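Long-range contact in putative HTH-type transcriptional regulator PH0061 (Pyrococcus horikoshii, PDB 2DBB), which probably binds specific DNA sequences through a helix-turn-helix domain and regulates transcription, as an AsnC-family protein: residues Y67-V72 against I108-L113. Numbering follows the deposited sequence.
Sequences YMYAIV and IVRLLL
Val109 O accepts the N-H of Val72 at 2.7 Å, in the carbonyl plane and nearly straight at 172°, and takes a CA-H...O contact from Ile71 as well. Val109 N returns a bond to Val72 O, and reciprocal pairs of Ala70 with Leu111 and Met68 with Leu113 complete an antiparallel ladder joining the sheet's two central strands. Arg110 suits its place by its aliphatic arm and flat cation: CD lies against the Tyr69 ring, and NH1 sits over it, 3.2 Å from Tyr69 CG, in a cation-pi contact with the planes 62° apart. A bend at chi3 (-66°) turns the arginine tip to this ring, while Ile71 CD1 lies over a guanidinium face, 3.7 Å from Arg110 CZ. Arg110 NH1 also forms a salt bridge with Glu99 of the second subunit. A serine in place of Tyr69 would probably leave the guanidinium without its aromatic wall and freer to turn from that carboxylate. Leu112 CD2 caps the Tyr67 ring, 4.0 Å from its centroid. On the other face, small Ala70 admits Leu113, whose CD1 presses to 3.4 Å from Ala70 CB; Leu113 continues onto helix 117-129. One ladder thus carries an apolar, helix-covered side and a side whose buried charge, paired across subunits, probably helps join the dimer.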
ATOM      1  N   TYR B  67       3.241  10.049  11.585  1.00 25.85           N
ATOM      2  CA  TYR B  67       3.907  10.032  10.291  1.00 26.75           C
ATOM      3  C   TYR B  67       3.042  10.679   9.215  1.00 27.50           C
ATOM      4  O   TYR B  67       1.874  10.987   9.438  1.00 27.14           O
ATOM      5  CB  TYR B  67       4.193   8.587   9.854  1.00 28.84           C
ATOM      6  CG  TYR B  67       5.126   7.803  10.748  1.00 31.05           C
ATOM      7  CD1 TYR B  67       6.477   8.136  10.845  1.00 34.05           C
ATOM      8  CD2 TYR B  67       4.661   6.707  11.474  1.00 33.94           C
ATOM      9  CE1 TYR B  67       7.344   7.393  11.641  1.00 36.79           C
ATOM     10  CE2 TYR B  67       5.515   5.958  12.275  1.00 36.06           C
ATOM     11  CZ  TYR B  67       6.855   6.305  12.353  1.00 38.27           C
ATOM     12  OH  TYR B  67       7.705   5.559  13.134  1.00 41.37           O
ATOM     13  N   MET B  68       3.645  10.871   8.044  1.00 25.48           N
ATOM     14  CA  MET B  68       2.966  11.426   6.884  1.00 26.81           C
ATOM     15  C   MET B  68       3.605  10.771   5.662  1.00 26.42           C
ATOM     16  O   MET B  68       4.777  10.391   5.696  1.00 26.20           O
ATOM     17  CB  MET B  68       3.135  12.954   6.810  1.00 28.60           C
ATOM     18  CG  MET B  68       4.539  13.445   6.447  1.00 33.38           C
ATOM     19  SD  MET B  68       4.638  15.253   6.116  1.00 36.76           S
ATOM     20  CE  MET B  68       3.997  15.320   4.503  1.00 33.51           C
ATOM     21  N   TYR B  69       2.830  10.609   4.597  1.00 24.49           N
ATOM     22  CA  TYR B  69       3.348  10.020   3.370  1.00 24.09           C
ATOM     23  C   TYR B  69       3.825  11.096   2.415  1.00 24.13           C
ATOM     24  O   TYR B  69       3.403  12.252   2.481  1.00 26.35           O
ATOM     25  CB  TYR B  69       2.270   9.218   2.631  1.00 22.08           C
ATOM     26  CG  TYR B  69       1.989   7.838   3.167  1.00 22.57           C
ATOM     27  CD1 TYR B  69       3.027   6.951   3.447  1.00 21.49           C
ATOM     28  CD2 TYR B  69       0.676   7.394   3.340  1.00 23.26           C
ATOM     29  CE1 TYR B  69       2.769   5.653   3.881  1.00 20.84           C
ATOM     30  CE2 TYR B  69       0.406   6.100   3.776  1.00 23.33           C
ATOM     31  CZ  TYR B  69       1.460   5.232   4.041  1.00 23.43           C
ATOM     32  OH  TYR B  69       1.203   3.940   4.450  1.00 22.00           O
ATOM     33  N   ALA B  70       4.709  10.690   1.518  1.00 25.25           N
ATOM     34  CA  ALA B  70       5.223  11.555   0.475  1.00 24.73           C
ATOM     35  C   ALA B  70       5.345  10.625  -0.716  1.00 24.37           C
ATOM     36  O   ALA B  70       5.748   9.470  -0.569  1.00 24.57           O
ATOM     37  CB  ALA B  70       6.587  12.120   0.848  1.00 24.98           C
ATOM     38  N   ILE B  71       4.953  11.111  -1.886  1.00 22.58           N
ATOM     39  CA  ILE B  71       5.056  10.315  -3.091  1.00 22.56           C
ATOM     40  C   ILE B  71       6.100  11.020  -3.938  1.00 21.02           C
ATOM     41  O   ILE B  71       6.039  12.234  -4.119  1.00 20.96           O
ATOM     42  CB  ILE B  71       3.727  10.274  -3.882  1.00 23.09           C
ATOM     43  CG1 ILE B  71       2.628   9.596  -3.052  1.00 27.10           C
ATOM     44  CG2 ILE B  71       3.933   9.543  -5.191  1.00 21.70           C
ATOM     45  CD1 ILE B  71       2.852   8.118  -2.801  1.00 28.56           C
ATOM     46  N   VAL B  72       7.072  10.259  -4.424  1.00 19.79           N
ATOM     47  CA  VAL B  72       8.115  10.815  -5.270  1.00 20.78           C
ATOM     48  C   VAL B  72       7.948  10.265  -6.684  1.00 19.47           C
ATOM     49  O   VAL B  72       7.969   9.053  -6.916  1.00 19.72           O
ATOM     50  CB  VAL B  72       9.513  10.480  -4.715  1.00 20.81           C
ATOM     51  CG1 VAL B  72      10.599  11.061  -5.622  1.00 21.72           C
ATOM     52  CG2 VAL B  72       9.643  11.047  -3.310  1.00 18.28           C
ATOM     53  N   ILE B 108       7.933   5.447  -9.451  1.00 21.49           N
ATOM     54  CA  ILE B 108       7.017   5.972  -8.448  1.00 21.28           C
ATOM     55  C   ILE B 108       7.436   5.412  -7.102  1.00 20.79           C
ATOM     56  O   ILE B 108       7.490   4.199  -6.927  1.00 20.16           O
ATOM     57  CB  ILE B 108       5.560   5.532  -8.715  1.00 22.48           C
ATOM     58  CG1 ILE B 108       5.141   5.939 -10.131  1.00 24.24           C
ATOM     59  CG2 ILE B 108       4.625   6.183  -7.687  1.00 22.39           C
ATOM     60  CD1 ILE B 108       5.230   7.412 -10.378  1.00 26.05           C
ATOM     61  N   VAL B 109       7.706   6.305  -6.153  1.00 20.65           N
ATOM     62  CA  VAL B 109       8.158   5.909  -4.830  1.00 20.79           C
ATOM     63  C   VAL B 109       7.306   6.471  -3.699  1.00 20.13           C
ATOM     64  O   VAL B 109       6.896   7.621  -3.735  1.00 22.10           O
ATOM     65  CB  VAL B 109       9.607   6.385  -4.590  1.00 19.63           C
ATOM     66  CG1 VAL B 109      10.093   5.921  -3.209  1.00 20.71           C
ATOM     67  CG2 VAL B 109      10.511   5.861  -5.693  1.00 20.83           C
ATOM     68  N   ARG B 110       7.039   5.649  -2.694  1.00 19.18           N
ATOM     69  CA  ARG B 110       6.290   6.121  -1.542  1.00 21.52           C
ATOM     70  C   ARG B 110       7.245   6.117  -0.357  1.00 21.53           C
ATOM     71  O   ARG B 110       7.944   5.130  -0.125  1.00 22.47           O
ATOM     72  CB  ARG B 110       5.089   5.224  -1.221  1.00 19.48           C
ATOM     73  CG  ARG B 110       4.376   5.647   0.067  1.00 21.73           C
ATOM     74  CD  ARG B 110       3.248   4.690   0.456  1.00 24.70           C
ATOM     75  NE  ARG B 110       2.141   4.708  -0.495  1.00 24.77           N
ATOM     76  CZ  ARG B 110       1.243   5.686  -0.590  1.00 30.13           C
ATOM     77  NH1 ARG B 110       1.309   6.742   0.214  1.00 31.35           N
ATOM     78  NH2 ARG B 110       0.273   5.613  -1.496  1.00 30.43           N
ATOM     79  N   LEU B 111       7.263   7.223   0.381  1.00 20.80           N
ATOM     80  CA  LEU B 111       8.100   7.378   1.561  1.00 20.82           C
ATOM     81  C   LEU B 111       7.234   7.590   2.800  1.00 22.85           C
ATOM     82  O   LEU B 111       6.183   8.237   2.731  1.00 21.64           O
ATOM     83  CB  LEU B 111       8.996   8.614   1.433  1.00 20.65           C
ATOM     84  CG  LEU B 111       9.859   8.839   0.197  1.00 21.94           C
ATOM     85  CD1 LEU B 111      10.555  10.193   0.325  1.00 20.49           C
ATOM     86  CD2 LEU B 111      10.871   7.708   0.056  1.00 21.30           C
ATOM     87  N   LEU B 112       7.677   7.039   3.927  1.00 23.14           N
ATOM     88  CA  LEU B 112       6.994   7.242   5.200  1.00 23.88           C
ATOM     89  C   LEU B 112       7.912   8.233   5.902  1.00 25.45           C
ATOM     90  O   LEU B 112       9.074   7.919   6.165  1.00 26.40           O
ATOM     91  CB  LEU B 112       6.914   5.950   6.022  1.00 23.75           C
ATOM     92  CG  LEU B 112       6.201   6.114   7.375  1.00 23.92           C
ATOM     93  CD1 LEU B 112       4.731   6.407   7.130  1.00 22.87           C
ATOM     94  CD2 LEU B 112       6.353   4.850   8.219  1.00 24.07           C
ATOM     95  N   LEU B 113       7.405   9.431   6.181  1.00 25.66           N
ATOM     96  CA  LEU B 113       8.207  10.471   6.820  1.00 25.71           C
ATOM     97  C   LEU B 113       7.640  10.898   8.163  1.00 27.69           C
ATOM     98  O   LEU B 113       6.479  10.618   8.478  1.00 27.46           O
ATOM     99  CB  LEU B 113       8.273  11.714   5.922  1.00 25.29           C
ATOM    100  CG  LEU B 113       8.638  11.541   4.451  1.00 22.70           C
ATOM    101  CD1 LEU B 113       8.360  12.836   3.715  1.00 25.47           C
ATOM    102  CD2 LEU B 113      10.091  11.131   4.311  1.00 22.16           C
TER